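Local coordinates for Mll2253 protein (PDB 3Q63) that is of unknown function but belongs to the AHA1 family, named after an activator of the Hsp90 ATPase, with a Bet v 1-like fold, at residues B[15-20]-B[137-142]; B[23-28]-B[66-71]; B[93-98]-B[104-109]. All blocks are in the same frame, centred on the assembly; numbering follows the deposited sequence.

Contact 1: B[15-20]-B[137-142]; sequences RQISHP and QLLDRT
The imidazole of His19 carries Leu139 CB on one face and the carboxylate of Asp140 at its rim, with Ile17 CG2 also at the edge, in the plane. Leu139 CB stands 3.6 Å from the centroid of the His19 ring and 17° off its normal, a CH-pi contact over the face, shifted toward CD2. His19 NE2 gives its proton to Asp140 OD1 at 2.8 Å with an N-H...O angle of 147°. The oxygen lies almost in the plane of the ring, whereas the ring nitrogen meets OD1 from above the carboxylate plane, the two planes being 47° apart. Such a His-carboxylate bond fixes the rotation of the imidazole and probably raises its basicity. In the Bet v 1-like fold the long C-terminal helix packs along the concave side of an antiparallel sheet; here the end of helix 118-141 meets the point where edge strand 9-17 turns toward helix 21-29. Ile17, the last strand residue, points toward the helix, and its CG2 branch, anti to the backbone N, meets Leu139 CD1 at 3.7 Å. Branched aliphatic chains suit this buried side, where Leu24 also covers Ile17 and Ala27 covers Leu139, while acidic Asp140 suits the exposed flank.

Contact 2: B[23-28]-B[66-71]; sequences KLWRAL and LAVEPN
Trp25 of helix 21-29 lays its indole against the backbone of residues 69-71, mostly over one ring face. Asn71 N sits over the middle of the indole, 3.2 Å from Trp25 CD2, and Pro70 CA adds a CH-pi contact, 3.9 Å from the centroid of the six-membered ring and 22° off its normal. Tryptophan suits the place because its wide flat face can lie over a length of main chain. Its CG is anti to the backbone N (chi1 -179°), which carries the ring away from the helix and across the end of strand 60-69. There the chain turns back into strand 73-77, and the contact seats the short helix at one end of the sheet of this Bet v 1-like fold. Asn71 has a positive phi, a left-handed conformation that asparagine tolerates well, which suits it to this turn. At the rim of the ring, Val68 CG1 lies in its plane, 3.9 Å from Trp25 CZ2. Leu74 of strand 73-77 and Leu97 of strand 92-100 also touch the indole. Two oxygens meet the side chain too: Asn71 OD1 lies 3.4 Å from Trp25 CB, the amide plane turned 74° from the ring, and Glu69 O 3.7 Å from Trp25 CH2.

Contact 3: B[93-98]-B[104-109]; sequences VTFTLT and THLRME
Thr94, Thr96 and Thr98 pair with Glu109, Arg107 and His105 through three hydrogen-bonded antiparallel pairs, each closed by two backbone bonds. The shortest, from Thr94 N to Glu109 O, is 2.7 Å. The longest, from Arg107 N to Thr96 O, is 3.0 Å. Between them lie the non-hydrogen-bonded pairs Phe95-Met108 and Leu97-Leu106. Here CA-H groups point at carbonyls across the strands, as in Phe95 CA to Arg107 O at 3.3 Å, with an angle of 144° at the hydrogen.

On the face with Phe95 and Leu97 the side chains are apolar. Phe95 CE1 meets CG of selenomethionine Met108 at 3.5 Å, while Leu106 CD1 stands at the edge of the phenyl ring and also reaches Leu97 CD1 at 4.0 Å. The Met108 chain bends at chi2 (-68°) and chi3, bringing SE to 3.8 Å from Val93 CG1. These strands, 92-100 and 103-113, form a beta hairpin within the curved antiparallel sheet of the Bet v 1-like fold, and this apolar face looks toward the helices: Trp128 and Phe132 of helix 118-141 cover Met108, and Leu24 and Trp25 cover Leu97.

The other face is polar, as its partial exposure allows; beta-branched threonines suit the extended backbone. Arg107 lies alongside Thr96, pointing the same way, and forms a salt bridge from NH2 to Glu109 OE1 at 3.0 Å. A water near Thr96 OG1 probably donates to Thr94 O and accepts a long bond from Arg107 NE, at the guanidinium edge. A second water joins Thr98 OG1, His105 O and, in the plane of the imidazole, His105 ND1 at 2.7 Å. Further out, Ser75 holds Thr94 OG1, and Glu14 flanks both His105 and Arg107.

All three contacts reach the same sheet and touch helix 21-29, their centres 10 to 14 Å apart. Along the chain, contacts 2 and 3 are both nested within the loop closed by contact 1, and contact 2 closes before contact 3 opens. Contacts 1 and 3 join through neighbouring strands: Ile17 O lies 2.8 Å from Thr104 N, and Thr104 OG1 bonds to His19 O at 2.7 Å. Leu24, in the helical segment of contact 2, bridges to the other two contacts: its CD1 lies 3.7 Å from Ile17 CD1 and 4.0 Å from Leu97 CD2. Between contacts 1 and 2, Leu139 CD2 packs on Lys23 CG at 3.5 Å.

Contact 1: B[15-20]-B[137-142]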
loop_
_atom_site.group_PDB
_atom_site.type_symbol
_atom_site.label_atom_id
_atom_site.label_comp_id
_atom_site.label_asym_id
_atom_site.label_seq_id
_atom_site.Cartn_x
_atom_site.Cartn_y
_atom_site.Cartn_z
ATOM N N ARG B 15 -21.402 -5.121 -2.526
ATOM C CA ARG B 15 -21.773 -4.600 -1.227
ATOM C C ARG B 15 -23.057 -3.802 -1.336
ATOM O O ARG B 15 -23.298 -3.141 -2.347
ATOM C CB ARG B 15 -20.664 -3.680 -0.688
ATOM C CG ARG B 15 -19.327 -4.366 -0.335
ATOM C CD ARG B 15 -19.291 -4.809 1.126
ATOM N NE ARG B 15 -17.997 -5.370 1.523
ATOM C CZ ARG B 15 -17.547 -6.567 1.152
ATOM N NH1 ARG B 15 -18.282 -7.347 0.372
ATOM N NH2 ARG B 15 -16.358 -6.989 1.563
ATOM N N GLN B 16 -23.888 -3.881 -0.304
ATOM C CA GLN B 16 -25.128 -3.112 -0.269
ATOM C C GLN B 16 -24.779 -1.920 0.614
ATOM O O GLN B 16 -24.420 -2.094 1.780
ATOM C CB GLN B 16 -26.257 -3.931 0.367
ATOM C CG GLN B 16 -27.544 -3.153 0.598
ATOM C CD GLN B 16 -28.109 -2.553 -0.679
ATOM O OE1 GLN B 16 -28.343 -3.254 -1.672
ATOM N NE2 GLN B 16 -28.342 -1.249 -0.658
ATOM N N ILE B 17 -24.866 -0.719 0.056
ATOM C CA ILE B 17 -24.529 0.496 0.793
ATOM C C ILE B 17 -25.772 1.313 1.116
ATOM O O ILE B 17 -26.558 1.647 0.226
ATOM C CB ILE B 17 -23.535 1.374 -0.012
ATOM C CG1 ILE B 17 -22.261 0.570 -0.306
ATOM C CG2 ILE B 17 -23.193 2.635 0.771
ATOM C CD1 ILE B 17 -21.202 1.337 -1.087
ATOM N N SER B 18 -25.936 1.626 2.400
ATOM C CA SER B 18 -27.083 2.386 2.887
ATOM C C SER B 18 -26.971 3.891 2.649
ATOM O O SER B 18 -27.183 4.693 3.562
ATOM C CB SER B 18 -27.280 2.126 4.383
ATOM O OG SER B 18 -27.681 0.788 4.612
ATOM N N HIS B 19 -26.631 4.264 1.420
ATOM C CA HIS B 19 -26.501 5.658 1.040
ATOM C C HIS B 19 -26.957 5.774 -0.406
ATOM O O HIS B 19 -26.897 4.805 -1.162
ATOM C CB HIS B 19 -25.046 6.120 1.182
ATOM C CG HIS B 19 -24.555 6.111 2.594
ATOM N ND1 HIS B 19 -24.789 7.152 3.467
ATOM C CD2 HIS B 19 -23.916 5.156 3.311
ATOM C CE1 HIS B 19 -24.320 6.837 4.660
ATOM N NE2 HIS B 19 -23.787 5.629 4.594
ATOM N N PRO B 20 -27.451 6.955 -0.796
ATOM C CA PRO B 20 -27.920 7.190 -2.164
ATOM C C PRO B 20 -26.768 7.125 -3.152
ATOM O O PRO B 20 -25.624 7.411 -2.799
ATOM C CB PRO B 20 -28.563 8.575 -2.084
ATOM C CG PRO B 20 -27.844 9.228 -0.944
ATOM C CD PRO B 20 -27.740 8.113 0.066
ATOM N N GLN B 137 -17.406 3.457 5.982
ATOM C CA GLN B 137 -17.101 4.206 7.197
ATOM C C GLN B 137 -17.119 5.700 6.874
ATOM O O GLN B 137 -17.665 6.504 7.627
ATOM C CB GLN B 137 -15.724 3.793 7.727
ATOM C CG GLN B 137 -15.175 4.709 8.811
ATOM C CD GLN B 137 -13.791 4.292 9.289
ATOM O OE1 GLN B 137 -12.868 4.100 8.487
ATOM N NE2 GLN B 137 -13.636 4.159 10.603
ATOM N N LEU B 138 -16.513 6.056 5.746
ATOM C CA LEU B 138 -16.462 7.445 5.304
ATOM C C LEU B 138 -17.869 7.995 5.070
ATOM O O LEU B 138 -18.205 9.076 5.554
ATOM C CB LEU B 138 -15.647 7.558 4.015
ATOM C CG LEU B 138 -15.657 8.918 3.316
ATOM C CD1 LEU B 138 -14.966 9.939 4.196
ATOM C CD2 LEU B 138 -14.965 8.814 1.960
ATOM N N LEU B 139 -18.683 7.248 4.327
ATOM C CA LEU B 139 -20.049 7.660 4.026
ATOM C C LEU B 139 -20.881 7.872 5.295
ATOM O O LEU B 139 -21.764 8.734 5.325
ATOM C CB LEU B 139 -20.722 6.628 3.107
ATOM C CG LEU B 139 -20.144 6.533 1.681
ATOM C CD1 LEU B 139 -20.871 5.456 0.869
ATOM C CD2 LEU B 139 -20.296 7.888 0.998
ATOM N N ASP B 140 -20.597 7.094 6.339
ATOM C CA ASP B 140 -21.315 7.225 7.606
ATOM C C ASP B 140 -20.852 8.416 8.446
ATOM O O ASP B 140 -21.674 9.110 9.041
ATOM C CB ASP B 140 -21.185 5.955 8.456
ATOM C CG ASP B 140 -22.032 4.809 7.934
ATOM O OD1 ASP B 140 -23.035 5.073 7.226
ATOM O OD2 ASP B 140 -21.706 3.639 8.246
ATOM N N ARG B 141 -19.545 8.657 8.505
ATOM C CA ARG B 141 -19.060 9.774 9.302
ATOM C C ARG B 141 -19.308 11.117 8.634
ATOM O O ARG B 141 -19.211 12.159 9.277
ATOM C CB ARG B 141 -17.570 9.632 9.604
ATOM C CG ARG B 141 -16.660 9.935 8.435
ATOM C CD ARG B 141 -15.256 10.235 8.934
ATOM N NE ARG B 141 -14.772 9.223 9.874
ATOM C CZ ARG B 141 -14.369 8.003 9.528
ATOM N NH1 ARG B 141 -14.389 7.630 8.254
ATOM N NH2 ARG B 141 -13.935 7.158 10.458
ATOM N N THR B 142 -19.616 11.097 7.340
ATOM C CA THR B 142 -19.881 12.331 6.616
ATOM C C THR B 142 -21.380 12.498 6.435
ATOM O O THR B 142 -21.834 13.368 5.696
ATOM C CB THR B 142 -19.200 12.339 5.228
ATOM O OG1 THR B 142 -19.714 11.270 4.424
ATOM C CG2 THR B 142 -17.700 12.184 5.381
#

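Contact 2: B[23-28]-B[66-71]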
loop_
_atom_site.group_PDB
_atom_site.type_symbol
_atom_site.label_atom_id
_atom_site.label_comp_id
_atom_site.label_asym_id
_atom_site.label_seq_id
_atom_site.Cartn_x
_atom_site.Cartn_y
_atom_site.Cartn_z
ATOM N N LYS B 23 -24.184 10.139 -3.516
ATOM C CA LYS B 23 -23.200 10.248 -2.448
ATOM C C LYS B 23 -22.068 9.251 -2.699
ATOM O O LYS B 23 -20.890 9.593 -2.608
ATOM C CB LYS B 23 -23.879 9.955 -1.108
ATOM C CG LYS B 23 -22.963 9.892 0.092
ATOM C CD LYS B 23 -22.875 11.233 0.788
ATOM C CE LYS B 23 -23.078 11.075 2.289
ATOM N NZ LYS B 23 -24.456 10.578 2.582
ATOM N N LEU B 24 -22.436 8.017 -3.019
ATOM C CA LEU B 24 -21.449 6.981 -3.303
ATOM C C LEU B 24 -20.603 7.445 -4.488
ATOM O O LEU B 24 -19.378 7.380 -4.451
ATOM C CB LEU B 24 -22.152 5.665 -3.664
ATOM C CG LEU B 24 -21.507 4.335 -3.262
ATOM C CD1 LEU B 24 -22.132 3.224 -4.082
ATOM C CD2 LEU B 24 -19.993 4.365 -3.491
ATOM N N TRP B 25 -21.266 7.932 -5.537
ATOM C CA TRP B 25 -20.568 8.387 -6.733
ATOM C C TRP B 25 -19.491 9.420 -6.435
ATOM O O TRP B 25 -18.392 9.357 -6.996
ATOM C CB TRP B 25 -21.555 8.961 -7.756
ATOM C CG TRP B 25 -20.879 9.432 -9.018
ATOM C CD1 TRP B 25 -20.597 10.724 -9.368
ATOM C CD2 TRP B 25 -20.369 8.611 -10.077
ATOM N NE1 TRP B 25 -19.947 10.757 -10.579
ATOM C CE2 TRP B 25 -19.794 9.475 -11.037
ATOM C CE3 TRP B 25 -20.342 7.229 -10.309
ATOM C CZ2 TRP B 25 -19.202 9.003 -12.210
ATOM C CZ3 TRP B 25 -19.751 6.762 -11.479
ATOM C CH2 TRP B 25 -19.192 7.647 -12.413
ATOM N N ARG B 26 -19.805 10.371 -5.563
ATOM C CA ARG B 26 -18.849 11.409 -5.192
ATOM C C ARG B 26 -17.638 10.823 -4.486
ATOM O O ARG B 26 -16.499 11.198 -4.774
ATOM C CB ARG B 26 -19.518 12.462 -4.300
ATOM C CG ARG B 26 -20.260 13.539 -5.089
ATOM C CD ARG B 26 -20.876 14.589 -4.177
ATOM N NE ARG B 26 -22.198 14.197 -3.695
ATOM C CZ ARG B 26 -23.262 14.035 -4.479
ATOM N NH1 ARG B 26 -23.167 14.231 -5.789
ATOM N NH2 ARG B 26 -24.424 13.683 -3.953
ATOM N N ALA B 27 -17.880 9.891 -3.571
ATOM C CA ALA B 27 -16.783 9.265 -2.841
ATOM C C ALA B 27 -15.863 8.481 -3.781
ATOM O O ALA B 27 -14.688 8.278 -3.482
ATOM C CB ALA B 27 -17.335 8.344 -1.753
ATOM N N LEU B 28 -16.396 8.045 -4.918
ATOM C CA LEU B 28 -15.614 7.276 -5.890
ATOM C C LEU B 28 -14.919 8.137 -6.949
ATOM O O LEU B 28 -14.005 7.674 -7.630
ATOM C CB LEU B 28 -16.520 6.270 -6.611
ATOM C CG LEU B 28 -17.137 5.144 -5.779
ATOM C CD1 LEU B 28 -18.207 4.438 -6.580
ATOM C CD2 LEU B 28 -16.051 4.177 -5.344
ATOM N N LEU B 66 -11.273 4.828 -18.210
ATOM C CA LEU B 66 -11.759 4.158 -19.410
ATOM C C LEU B 66 -13.214 4.453 -19.722
ATOM O O LEU B 66 -13.576 4.597 -20.882
ATOM C CB LEU B 66 -11.602 2.646 -19.266
ATOM C CG LEU B 66 -10.179 2.135 -19.118
ATOM C CD1 LEU B 66 -10.229 0.628 -18.900
ATOM C CD2 LEU B 66 -9.364 2.477 -20.368
ATOM N N ALA B 67 -14.049 4.514 -18.689
ATOM C CA ALA B 67 -15.461 4.787 -18.894
ATOM C C ALA B 67 -16.046 5.552 -17.724
ATOM O O ALA B 67 -15.656 5.355 -16.569
ATOM C CB ALA B 67 -16.226 3.485 -19.104
ATOM N N VAL B 68 -16.990 6.437 -18.030
ATOM C CA VAL B 68 -17.629 7.233 -17.000
ATOM C C VAL B 68 -19.096 7.476 -17.311
ATOM O O VAL B 68 -19.434 8.100 -18.313
ATOM C CB VAL B 68 -16.936 8.593 -16.840
ATOM C CG1 VAL B 68 -17.612 9.386 -15.734
ATOM C CG2 VAL B 68 -15.461 8.395 -16.527
ATOM N N GLU B 69 -19.958 6.981 -16.438
ATOM C CA GLU B 69 -21.390 7.153 -16.587
ATOM C C GLU B 69 -21.915 7.571 -15.217
ATOM O O GLU B 69 -22.231 6.728 -14.377
ATOM C CB GLU B 69 -22.025 5.844 -17.042
ATOM C CG GLU B 69 -23.513 5.923 -17.278
ATOM C CD GLU B 69 -24.039 4.687 -17.975
ATOM O OE1 GLU B 69 -23.807 3.566 -17.464
ATOM O OE2 GLU B 69 -24.689 4.839 -19.032
ATOM N N PRO B 70 -22.005 8.889 -14.981
ATOM C CA PRO B 70 -22.465 9.508 -13.739
ATOM C C PRO B 70 -23.478 8.717 -12.932
ATOM O O PRO B 70 -24.529 8.306 -13.433
ATOM C CB PRO B 70 -22.983 10.855 -14.213
ATOM C CG PRO B 70 -21.988 11.204 -15.264
ATOM C CD PRO B 70 -21.890 9.904 -16.045
ATOM N N ASN B 71 -23.123 8.494 -11.670
ATOM C CA ASN B 71 -23.950 7.764 -10.721
ATOM C C ASN B 71 -24.244 6.335 -11.139
ATOM O O ASN B 71 -25.026 5.658 -10.479
ATOM C CB ASN B 71 -25.267 8.507 -10.489
ATOM C CG ASN B 71 -25.058 9.961 -10.123
ATOM O OD1 ASN B 71 -24.234 10.291 -9.267
ATOM N ND2 ASN B 71 -25.811 10.843 -10.766
#

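Contact 3: B[93-98]-B[104-109]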
loop_
_atom_site.group_PDB
_atom_site.type_symbol
_atom_site.label_atom_id
_atom_site.label_comp_id
_atom_site.label_asym_id
_atom_site.label_seq_id
_atom_site.Cartn_x
_atom_site.Cartn_y
_atom_site.Cartn_z
ATOM N N VAL B 93 -10.455 -2.005 -13.443
ATOM C CA VAL B 93 -11.355 -1.965 -12.306
ATOM C C VAL B 93 -12.618 -1.235 -12.758
ATOM O O VAL B 93 -12.534 -0.112 -13.247
ATOM C CB VAL B 93 -10.735 -1.183 -11.113
ATOM C CG1 VAL B 93 -11.790 -0.958 -10.034
ATOM C CG2 VAL B 93 -9.552 -1.958 -10.524
ATOM N N THR B 94 -13.777 -1.873 -12.609
ATOM C CA THR B 94 -15.045 -1.253 -13.006
ATOM C C THR B 94 -16.045 -1.291 -11.850
ATOM O O THR B 94 -16.302 -2.349 -11.274
ATOM C CB THR B 94 -15.674 -1.966 -14.246
ATOM O OG1 THR B 94 -14.789 -1.856 -15.369
ATOM C CG2 THR B 94 -17.015 -1.323 -14.611
ATOM N N PHE B 95 -16.595 -0.129 -11.504
ATOM C CA PHE B 95 -17.583 -0.022 -10.426
ATOM C C PHE B 95 -18.958 0.111 -11.062
ATOM O O PHE B 95 -19.119 0.830 -12.047
ATOM C CB PHE B 95 -17.328 1.223 -9.568
ATOM C CG PHE B 95 -16.001 1.221 -8.867
ATOM C CD1 PHE B 95 -15.838 0.555 -7.652
ATOM C CD2 PHE B 95 -14.908 1.871 -9.430
ATOM C CE1 PHE B 95 -14.600 0.540 -7.007
ATOM C CE2 PHE B 95 -13.663 1.862 -8.796
ATOM C CZ PHE B 95 -13.510 1.195 -7.582
ATOM N N THR B 96 -19.945 -0.583 -10.509
ATOM C CA THR B 96 -21.302 -0.508 -11.032
ATOM C C THR B 96 -22.246 -0.186 -9.878
ATOM O O THR B 96 -22.308 -0.913 -8.882
ATOM C CB THR B 96 -21.719 -1.835 -11.719
ATOM O OG1 THR B 96 -20.786 -2.133 -12.767
ATOM C CG2 THR B 96 -23.119 -1.715 -12.332
ATOM N N LEU B 97 -22.948 0.937 -10.011
ATOM C CA LEU B 97 -23.878 1.400 -8.995
ATOM C C LEU B 97 -25.308 1.114 -9.442
ATOM O O LEU B 97 -25.715 1.496 -10.542
ATOM C CB LEU B 97 -23.699 2.907 -8.747
ATOM C CG LEU B 97 -22.389 3.360 -8.094
ATOM C CD1 LEU B 97 -21.216 3.108 -9.039
ATOM C CD2 LEU B 97 -22.470 4.828 -7.742
ATOM N N THR B 98 -26.059 0.427 -8.591
ATOM C CA THR B 98 -27.444 0.094 -8.894
ATOM C C THR B 98 -28.305 0.610 -7.748
ATOM O O THR B 98 -28.182 0.154 -6.619
ATOM C CB THR B 98 -27.645 -1.435 -9.026
ATOM O OG1 THR B 98 -26.776 -1.948 -10.041
ATOM C CG2 THR B 98 -29.097 -1.756 -9.394
ATOM N N THR B 104 -27.749 1.942 -2.275
ATOM C CA THR B 104 -27.119 1.632 -3.544
ATOM C C THR B 104 -26.336 0.340 -3.486
ATOM O O THR B 104 -25.563 0.112 -2.556
ATOM C CB THR B 104 -26.135 2.729 -3.951
ATOM O OG1 THR B 104 -26.714 4.015 -3.693
ATOM C CG2 THR B 104 -25.810 2.613 -5.428
ATOM N N HIS B 105 -26.536 -0.508 -4.484
ATOM C CA HIS B 105 -25.803 -1.757 -4.543
ATOM C C HIS B 105 -24.560 -1.501 -5.404
ATOM O O HIS B 105 -24.665 -1.056 -6.546
ATOM C CB HIS B 105 -26.677 -2.857 -5.148
ATOM C CG HIS B 105 -25.945 -4.135 -5.405
ATOM N ND1 HIS B 105 -25.109 -4.310 -6.487
ATOM C CD2 HIS B 105 -25.907 -5.298 -4.711
ATOM C CE1 HIS B 105 -24.591 -5.523 -6.451
ATOM N NE2 HIS B 105 -25.058 -6.144 -5.383
ATOM N N LEU B 106 -23.387 -1.775 -4.840
ATOM C CA LEU B 106 -22.122 -1.558 -5.533
ATOM C C LEU B 106 -21.413 -2.861 -5.905
ATOM O O LEU B 106 -21.269 -3.754 -5.072
ATOM C CB LEU B 106 -21.179 -0.721 -4.651
ATOM C CG LEU B 106 -19.757 -0.500 -5.182
ATOM C CD1 LEU B 106 -19.825 0.329 -6.450
ATOM C CD2 LEU B 106 -18.881 0.192 -4.141
ATOM N N ARG B 107 -20.982 -2.962 -7.160
ATOM C CA ARG B 107 -20.243 -4.128 -7.630
ATOM C C ARG B 107 -18.907 -3.627 -8.153
ATOM O O ARG B 107 -18.850 -2.616 -8.856
ATOM C CB ARG B 107 -20.974 -4.840 -8.771
ATOM C CG ARG B 107 -20.270 -6.114 -9.246
ATOM C CD ARG B 107 -21.008 -6.781 -10.403
ATOM N NE ARG B 107 -20.893 -6.009 -11.636
ATOM C CZ ARG B 107 -21.545 -6.289 -12.759
ATOM N NH1 ARG B 107 -22.367 -7.330 -12.807
ATOM N NH2 ARG B 107 -21.378 -5.527 -13.833
HETATM N N MSE B 108 -17.834 -4.321 -7.804
HETATM C CA MSE B 108 -16.506 -3.948 -8.268
HETATM C C MSE B 108 -15.951 -5.160 -8.990
HETATM O O MSE B 108 -15.906 -6.260 -8.432
HETATM C CB MSE B 108 -15.616 -3.588 -7.081
HETATM C CG MSE B 108 -14.263 -2.967 -7.432
HETATM SE SE MSE B 108 -12.989 -4.142 -8.330
HETATM C CE MSE B 108 -12.973 -5.642 -7.108
ATOM N N GLU B 109 -15.563 -4.967 -10.244
ATOM C CA GLU B 109 -14.984 -6.049 -11.022
ATOM C C GLU B 109 -13.596 -5.602 -11.448
ATOM O O GLU B 109 -13.435 -4.540 -12.044
ATOM C CB GLU B 109 -15.816 -6.349 -12.271
ATOM C CG GLU B 109 -17.186 -6.947 -12.002
ATOM C CD GLU B 109 -18.003 -7.079 -13.276
ATOM O OE1 GLU B 109 -18.467 -6.035 -13.797
ATOM O OE2 GLU B 109 -18.172 -8.222 -13.757
HETATM O O HOH W 1 -18.883 -3.456 -11.800
HETATM O O HOH W 2 -24.653 -2.686 -8.609
#